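Local coordinates for protein chlorite Dismutase (Nitrobacter winogradskyi, PDB 3QPI) that binds heme b and decomposes chlorite into chloride and dioxygen, at residues F145-P149 and E150-M154; L77-N80 and E81-R84. All blocks are in the same frame, centred on the assembly; numbering follows the deposited sequence.

Interaction 1 of 2, residues F145-P149 and E150-M154; sequences FEYAP and EHATM. With HEM (protoporphyrin IX containing Fe), chain C.
The imidazole of H151 carries E150 CG over the centre of one face, 3.9 Å above its plane, while A148 CB approaches the ring obliquely. At the edge, in the ring plane, a water lies 2.7 Å from H151 ND1; it also accepts a hydrogen bond from A148 N, bridging A148, just beyond the strand, to H151 at the N-cap. The phenol ring of Y147 meets A152 at a slant, Y147 CE2 standing 3.9 Å from A152 CB, and it is also stacked with F155. Y147 CG sits between its own N and carbonyl carbon (chi1 43°), which swings the ring back over the start of the helix. The F145 ring leans over the heme with its far corner, CZ 3.1 Å from HEM C2C, and CE1 lies 3.5 Å from HEM C1C; F155 meets its ring too. Cutting F145 back to an alanine would probably open a gap over this pyrrole and take away one of the two rings, F145 and Y147, that meet F155. Round the turn, the backbone makes two successive i to i+3 bonds: H151 N to A148 O at 2.9 Å and A152 N to P149 O at 3.2 Å. Both are fairly straight at 162°, yet each donor stands above the carbonyl plane. The E150 chain bends at chi2 (-100°), folding the carboxylate back beside A148, where OE1 lies against the methyl group, 3.2 Å from A148 CB. P149 and the short 3-10 segment thus turn the chain from strand 141-147, through H151 as N-cap, into helix 152-163. It is a tight strand-to-helix connection of the ferredoxin-like alpha+beta fold of chlorite dismutases, with its strand end lining the heme pocket.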
ATOM      1  N   PHE A 145       4.188  -3.474  -1.182  1.00 22.02           N
ATOM      2  CA  PHE A 145       5.476  -3.009  -1.686  1.00 26.27           C
ATOM      3  C   PHE A 145       6.541  -4.092  -1.507  1.00 26.30           C
ATOM      4  O   PHE A 145       6.558  -4.794  -0.489  1.00 25.04           O
ATOM      5  CB  PHE A 145       5.905  -1.735  -0.918  1.00 24.33           C
ATOM      6  CG  PHE A 145       4.850  -0.679  -0.913  1.00 24.59           C
ATOM      7  CD1 PHE A 145       4.726   0.188  -1.987  1.00 22.57           C
ATOM      8  CD2 PHE A 145       3.947  -0.586   0.138  1.00 22.08           C
ATOM      9  CE1 PHE A 145       3.733   1.129  -2.005  1.00 23.37           C
ATOM     10  CE2 PHE A 145       2.944   0.345   0.125  1.00 22.12           C
ATOM     11  CZ  PHE A 145       2.836   1.219  -0.943  1.00 25.45           C
ATOM     12  N   GLU A 146       7.438  -4.197  -2.481  1.00 23.70           N
ATOM     13  CA  GLU A 146       8.539  -5.146  -2.432  1.00 28.00           C
ATOM     14  C   GLU A 146       9.818  -4.434  -2.790  1.00 29.75           C
ATOM     15  O   GLU A 146       9.821  -3.602  -3.707  1.00 30.69           O
ATOM     16  CB  GLU A 146       8.331  -6.277  -3.442  1.00 26.33           C
ATOM     17  CG  GLU A 146       7.040  -6.984  -3.300  1.00 26.18           C
ATOM     18  CD  GLU A 146       6.896  -8.161  -4.275  1.00 31.73           C
ATOM     19  OE1 GLU A 146       7.771  -8.365  -5.165  1.00 29.88           O
ATOM     20  OE2 GLU A 146       5.889  -8.875  -4.143  1.00 26.36           O
ATOM     21  N   TYR A 147      10.906  -4.788  -2.102  1.00 28.61           N
ATOM     22  CA  TYR A 147      12.207  -4.142  -2.319  1.00 29.75           C
ATOM     23  C   TYR A 147      13.353  -4.982  -1.764  1.00 30.37           C
ATOM     24  O   TYR A 147      13.151  -5.849  -0.914  1.00 28.03           O
ATOM     25  CB  TYR A 147      12.227  -2.769  -1.659  1.00 27.22           C
ATOM     26  CG  TYR A 147      11.602  -2.770  -0.286  1.00 29.97           C
ATOM     27  CD1 TYR A 147      10.233  -2.583  -0.130  1.00 27.62           C
ATOM     28  CD2 TYR A 147      12.366  -2.961   0.852  1.00 27.94           C
ATOM     29  CE1 TYR A 147       9.645  -2.588   1.115  1.00 25.25           C
ATOM     30  CE2 TYR A 147      11.777  -2.957   2.121  1.00 28.73           C
ATOM     31  CZ  TYR A 147      10.410  -2.771   2.244  1.00 28.01           C
ATOM     32  OH  TYR A 147       9.790  -2.775   3.490  1.00 24.04           O
ATOM     33  N   ALA A 148      14.560  -4.717  -2.247  1.00 30.11           N
ATOM     34  CA  ALA A 148      15.756  -5.366  -1.720  1.00 31.15           C
ATOM     35  C   ALA A 148      16.020  -4.874  -0.300  1.00 30.68           C
ATOM     36  O   ALA A 148      15.649  -3.749   0.040  1.00 29.30           O
ATOM     37  CB  ALA A 148      16.949  -5.087  -2.629  1.00 28.90           C
ATOM     38  N   PRO A 149      16.647  -5.714   0.542  1.00 31.40           N
ATOM     39  CA  PRO A 149      16.909  -5.290   1.919  1.00 29.38           C
ATOM     40  C   PRO A 149      17.630  -3.932   1.970  1.00 32.12           C
ATOM     41  O   PRO A 149      17.343  -3.130   2.861  1.00 30.61           O
ATOM     42  CB  PRO A 149      17.821  -6.395   2.479  1.00 33.00           C
ATOM     43  CG  PRO A 149      17.587  -7.605   1.618  1.00 34.60           C
ATOM     44  CD  PRO A 149      17.182  -7.063   0.248  1.00 35.20           C
ATOM     45  N   GLU A 150      18.517  -3.660   1.017  1.00 36.41           N
ATOM     46  CA  GLU A 150      19.313  -2.439   1.064  1.00 42.28           C
ATOM     47  C   GLU A 150      18.509  -1.177   0.737  1.00 40.20           C
ATOM     48  O   GLU A 150      19.029  -0.075   0.867  1.00 38.33           O
ATOM     49  CB  GLU A 150      20.515  -2.520   0.124  1.00 42.97           C
ATOM     50  CG  GLU A 150      20.143  -2.549  -1.334  1.00 44.95           C
ATOM     51  CD  GLU A 150      20.177  -3.948  -1.902  1.00 49.80           C
ATOM     52  OE1 GLU A 150      19.838  -4.918  -1.165  1.00 48.13           O
ATOM     53  OE2 GLU A 150      20.564  -4.076  -3.089  1.00 50.11           O
ATOM     54  N   HIS A 151      17.254  -1.339   0.317  1.00 28.17           N
ATOM     55  CA  HIS A 151      16.425  -0.186   0.018  1.00 27.84           C
ATOM     56  C   HIS A 151      15.364   0.040   1.078  1.00 29.79           C
ATOM     57  O   HIS A 151      14.488   0.897   0.911  1.00 32.24           O
ATOM     58  CB  HIS A 151      15.762  -0.350  -1.332  1.00 28.85           C
ATOM     59  CG  HIS A 151      16.727  -0.366  -2.465  1.00 32.03           C
ATOM     60  ND1 HIS A 151      16.623  -1.249  -3.516  1.00 33.13           N
ATOM     61  CD2 HIS A 151      17.832   0.379  -2.701  1.00 33.00           C
ATOM     62  CE1 HIS A 151      17.609  -1.032  -4.367  1.00 32.63           C
ATOM     63  NE2 HIS A 151      18.357  -0.052  -3.895  1.00 34.93           N
ATOM     64  N   ALA A 152      15.442  -0.713   2.171  1.00 28.82           N
ATOM     65  CA  ALA A 152      14.457  -0.572   3.238  1.00 31.63           C
ATOM     66  C   ALA A 152      14.481   0.839   3.860  1.00 33.10           C
ATOM     67  O   ALA A 152      13.430   1.367   4.230  1.00 32.16           O
ATOM     68  CB  ALA A 152      14.662  -1.632   4.302  1.00 29.31           C
ATOM     69  N   THR A 153      15.650   1.458   3.977  1.00 30.64           N
ATOM     70  CA  THR A 153      15.674   2.781   4.608  1.00 33.41           C
ATOM     71  C   THR A 153      15.068   3.813   3.670  1.00 29.62           C
ATOM     72  O   THR A 153      14.359   4.716   4.127  1.00 28.99           O
ATOM     73  CB  THR A 153      17.083   3.242   5.114  1.00 30.39           C
ATOM     74  OG1 THR A 153      17.965   3.485   4.013  1.00 32.96           O
ATOM     75  CG2 THR A 153      17.682   2.212   6.044  1.00 29.76           C
ATOM     76  N   MET A 154      15.348   3.681   2.375  1.00 36.07           N
ATOM     77  CA  MET A 154      14.662   4.478   1.365  1.00 40.06           C
ATOM     78  C   MET A 154      13.154   4.267   1.464  1.00 39.47           C
ATOM     79  O   MET A 154      12.388   5.216   1.369  1.00 37.71           O
ATOM     80  CB  MET A 154      15.078   4.069  -0.039  1.00 42.67           C
ATOM     81  CG  MET A 154      16.474   4.437  -0.432  1.00 46.36           C
ATOM     82  SD  MET A 154      16.833   3.749  -2.064  1.00 54.91           S
ATOM     83  CE  MET A 154      15.296   4.119  -2.925  1.00 49.51           C
TER
HETATM   84  CHA HEM C1001      -2.355   5.505  -5.179  1.00 18.80           C
HETATM   85  CHB HEM C1001       2.034   5.812  -7.063  1.00 24.82           C
HETATM   86  CHC HEM C1001       3.966   4.663  -2.750  1.00 20.79           C
HETATM   87  CHD HEM C1001      -0.375   4.661  -0.876  1.00 17.06           C
HETATM   88  C1A HEM C1001      -1.298   5.658  -6.011  1.00  6.83           C
HETATM   89  C2A HEM C1001      -1.476   5.964  -7.421  1.00 12.52           C
HETATM   90  C3A HEM C1001      -0.260   6.046  -7.997  1.00  4.80           C
HETATM   91  C4A HEM C1001       0.704   5.800  -6.927  1.00 19.25           C
HETATM   92  CMA HEM C1001       0.032   6.382  -9.505  1.00 28.10           C
HETATM   93  CAA HEM C1001      -2.873   6.181  -8.026  1.00 17.10           C
HETATM   94  CBA HEM C1001      -3.455   4.956  -8.717  1.00 30.24           C
HETATM   95  CGA HEM C1001      -4.720   5.430  -9.404  1.00 33.27           C
HETATM   96  O1A HEM C1001      -5.789   5.013  -8.921  1.00 27.72           O
HETATM   97  O2A HEM C1001      -4.674   6.229 -10.393  1.00 26.85           O
HETATM   98  C1B HEM C1001       2.861   5.507  -6.037  1.00 20.73           C
HETATM   99  C2B HEM C1001       4.276   5.315  -6.241  1.00 16.78           C
HETATM  100  C3B HEM C1001       4.791   4.960  -5.073  1.00 21.82           C
HETATM  101  C4B HEM C1001       3.736   4.947  -4.079  1.00 11.90           C
HETATM  102  CMB HEM C1001       5.075   5.429  -7.564  1.00 20.67           C
HETATM  103  CAB HEM C1001       6.295   4.669  -4.868  1.00 28.91           C
HETATM  104  CBB HEM C1001       6.666   3.533  -4.272  1.00 26.00           C
HETATM  105  C1C HEM C1001       2.986   4.583  -1.838  1.00  7.42           C
HETATM  106  C2C HEM C1001       3.098   4.261  -0.415  1.00 15.42           C
HETATM  107  C3C HEM C1001       1.857   4.233   0.069  1.00 11.41           C
HETATM  108  C4C HEM C1001       0.963   4.577  -1.021  1.00 18.72           C
HETATM  109  CMC HEM C1001       4.421   3.932   0.316  1.00 11.66           C
HETATM  110  CAC HEM C1001       1.347   3.976   1.497  1.00 26.62           C
HETATM  111  CBC HEM C1001       2.143   4.247   2.540  1.00 30.78           C
HETATM  112  C1D HEM C1001      -1.303   4.834  -1.824  1.00 17.59           C
HETATM  113  C2D HEM C1001      -2.720   4.850  -1.552  1.00  9.98           C
HETATM  114  C3D HEM C1001      -3.321   5.110  -2.926  1.00 16.64           C
HETATM  115  C4D HEM C1001      -2.210   5.245  -3.837  1.00  6.11           C
HETATM  116  CMD HEM C1001      -3.508   4.644  -0.217  1.00 22.39           C
HETATM  117  CAD HEM C1001      -4.808   5.242  -3.282  1.00 17.08           C
HETATM  118  CBD HEM C1001      -5.121   6.746  -3.235  1.00 22.89           C
HETATM  119  CGD HEM C1001      -6.611   6.948  -3.401  1.00 28.50           C
HETATM  120  O1D HEM C1001      -7.166   6.428  -4.396  1.00 27.19           O
HETATM  121  O2D HEM C1001      -7.243   7.627  -2.544  1.00 28.47           O
HETATM  122  NA  HEM C1001       0.069   5.535  -5.705  1.00 10.34           N
HETATM  123  NB  HEM C1001       2.534   5.278  -4.700  1.00 16.16           N
HETATM  124  NC  HEM C1001       1.675   4.779  -2.172  1.00 18.53           N
HETATM  125  ND  HEM C1001      -1.027   5.085  -3.179  1.00 13.16           N
HETATM  126 FE   HEM C1001       0.768   5.311  -3.774  1.00 23.80          FE
HETATM  127  O   HOH W   1      14.787  -3.002  -4.352  1.00 30.85           O

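Interaction 2 of 2, residues L77-N80 and E81-R84; sequences LGRN and EATR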
ATOM      1  N   LEU A  77       6.357  -7.121  -9.380  1.00 34.42           N
ATOM      2  CA  LEU A  77       6.453  -7.956  -8.198  1.00 37.03           C
ATOM      3  C   LEU A  77       7.272  -9.204  -8.533  1.00 40.19           C
ATOM      4  O   LEU A  77       7.403  -9.578  -9.700  1.00 35.25           O
ATOM      5  CB  LEU A  77       5.054  -8.368  -7.715  1.00 33.13           C
ATOM      6  CG  LEU A  77       4.034  -7.224  -7.511  1.00 35.21           C
ATOM      7  CD1 LEU A  77       2.688  -7.735  -6.997  1.00 30.33           C
ATOM      8  CD2 LEU A  77       4.589  -6.157  -6.570  1.00 34.33           C
ATOM      9  N   GLY A  78       7.817  -9.846  -7.507  1.00 33.78           N
ATOM     10  CA  GLY A  78       8.458 -11.132  -7.672  1.00 36.35           C
ATOM     11  C   GLY A  78       9.920 -11.081  -8.093  1.00 37.97           C
ATOM     12  O   GLY A  78      10.455 -12.096  -8.515  1.00 37.62           O
ATOM     13  N   ARG A  79      10.569  -9.918  -7.980  1.00 37.91           N
ATOM     14  CA  ARG A  79      11.993  -9.822  -8.316  1.00 36.65           C
ATOM     15  C   ARG A  79      12.793 -10.698  -7.367  1.00 38.42           C
ATOM     16  O   ARG A  79      12.566 -10.690  -6.157  1.00 35.89           O
ATOM     17  CB  ARG A  79      12.504  -8.389  -8.235  1.00 35.68           C
ATOM     18  CG  ARG A  79      11.924  -7.457  -9.281  1.00 35.19           C
ATOM     19  CD  ARG A  79      12.301  -6.017  -8.995  1.00 38.03           C
ATOM     20  NE  ARG A  79      11.724  -5.502  -7.751  1.00 35.45           N
ATOM     21  CZ  ARG A  79      11.985  -4.286  -7.266  1.00 39.32           C
ATOM     22  NH1 ARG A  79      12.814  -3.482  -7.933  1.00 35.45           N
ATOM     23  NH2 ARG A  79      11.415  -3.866  -6.128  1.00 34.22           N
ATOM     24  N   ASN A  80      13.736 -11.449  -7.915  1.00 41.04           N
ATOM     25  CA  ASN A  80      14.543 -12.325  -7.089  1.00 44.42           C
ATOM     26  C   ASN A  80      15.238 -11.591  -5.945  1.00 40.54           C
ATOM     27  O   ASN A  80      15.306 -12.117  -4.837  1.00 36.83           O
ATOM     28  CB  ASN A  80      15.568 -13.077  -7.933  1.00 46.87           C
ATOM     29  CG  ASN A  80      14.920 -13.950  -8.981  1.00 52.11           C
ATOM     30  OD1 ASN A  80      13.779 -14.402  -8.818  1.00 51.85           O
ATOM     31  ND2 ASN A  80      15.639 -14.188 -10.076  1.00 55.37           N
ATOM     32  N   GLU A  81      15.741 -10.385  -6.195  1.00 35.70           N
ATOM     33  CA  GLU A  81      16.429  -9.640  -5.134  1.00 40.34           C
ATOM     34  C   GLU A  81      15.473  -8.950  -4.143  1.00 41.04           C
ATOM     35  O   GLU A  81      15.873  -8.594  -3.026  1.00 37.14           O
ATOM     36  CB  GLU A  81      17.397  -8.608  -5.722  1.00 40.89           C
ATOM     37  CG  GLU A  81      16.745  -7.324  -6.210  1.00 44.06           C
ATOM     38  CD  GLU A  81      16.079  -7.459  -7.575  1.00 48.07           C
ATOM     39  OE1 GLU A  81      15.985  -8.609  -8.089  1.00 46.29           O
ATOM     40  OE2 GLU A  81      15.648  -6.404  -8.125  1.00 47.78           O
ATOM     41  N   ALA A  82      14.214  -8.770  -4.534  1.00 34.42           N
ATOM     42  CA  ALA A  82      13.297  -8.010  -3.699  1.00 33.14           C
ATOM     43  C   ALA A  82      12.760  -8.919  -2.600  1.00 31.10           C
ATOM     44  O   ALA A  82      11.636  -9.404  -2.679  1.00 34.57           O
ATOM     45  CB  ALA A  82      12.153  -7.407  -4.544  1.00 31.46           C
ATOM     46  N   THR A  83      13.581  -9.153  -1.579  1.00 30.80           N
ATOM     47  CA  THR A  83      13.280 -10.113  -0.521  1.00 27.24           C
ATOM     48  C   THR A  83      12.654  -9.493   0.726  1.00 28.08           C
ATOM     49  O   THR A  83      12.499 -10.155   1.753  1.00 26.17           O
ATOM     50  CB  THR A  83      14.553 -10.846  -0.085  1.00 33.46           C
ATOM     51  OG1 THR A  83      15.496  -9.899   0.431  1.00 33.91           O
ATOM     52  CG2 THR A  83      15.185 -11.617  -1.265  1.00 30.32           C
ATOM     53  N   ARG A  84      12.289  -8.223   0.637  1.00 29.54           N
ATOM     54  CA  ARG A  84      11.654  -7.536   1.752  1.00 30.23           C
ATOM     55  C   ARG A  84      10.398  -6.934   1.189  1.00 29.58           C
ATOM     56  O   ARG A  84      10.326  -6.641  -0.011  1.00 26.70           O
ATOM     57  CB  ARG A  84      12.566  -6.437   2.346  1.00 27.71           C
ATOM     58  CG  ARG A  84      13.844  -6.968   3.068  1.00 30.22           C
ATOM     59  CD  ARG A  84      13.517  -7.740   4.352  1.00 28.50           C
ATOM     60  NE  ARG A  84      14.700  -8.367   4.953  1.00 33.38           N
ATOM     61  CZ  ARG A  84      15.174  -9.578   4.630  1.00 36.84           C
ATOM     62  NH1 ARG A  84      14.582 -10.329   3.693  1.00 33.14           N
ATOM     63  NH2 ARG A  84      16.240 -10.055   5.258  1.00 35.36           N
TER
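The carbonyl oxygen of R79 is gripped twice: A82 N donates to it at 3.0 Å, from well above the carbonyl plane, and R181 NH1 bonds it from strand 171-181. The A82 bond, bent to 140°, closes a four-residue turn with N80 and E81 at its corners in helix-like backbone angles, as in a type I turn. A82 is then the centre of an inverse gamma turn, its bond from T83 N to E81 O weak at 2.8 Å. On one flank the R79 side chain runs past the E81 carboxylate, which touches its aliphatic part: OE2 lies 3.5 Å from R79 CD. E81 OE2 stays 4.0 Å from R79 NE, well out of the guanidinium plane, and the two flat groups are turned 66° apart, so no N-H points at the acid. R79 NE also lies 3.8 Å from A82 CB. The guanidinium spends its polar ends elsewhere, NH1 on P123 O and NH2 on A124 O. T83 CG2 packs 3.6 Å from N80 O, which accepts from R181 NH2. Two arginines therefore hold this loop through carbonyls, and the nearby E81 probably adds only a diffuse electrostatic pull on R79.

Interaction 2 comes first along the chain, in the loop between helix 64-73 and strand 84-92; interaction 1 follows where strand 141-147 passes into helix 152-163. Their centres are 10 Å apart, on the same side of the chain's centre, because strands 84-92 and 141-147 are antiparallel neighbours in the sheet. The two regions touch directly: Y147 N probably bonds to R84 O at 2.9 Å, and E146 OE1 to G78 N at 2.8 Å. Y147 faces both T83 and R84, a classic beta bulge. The start of one strand is thus joined to the end of the other, whose F145 reaches the heme, while the 77-84 loop lies farther out.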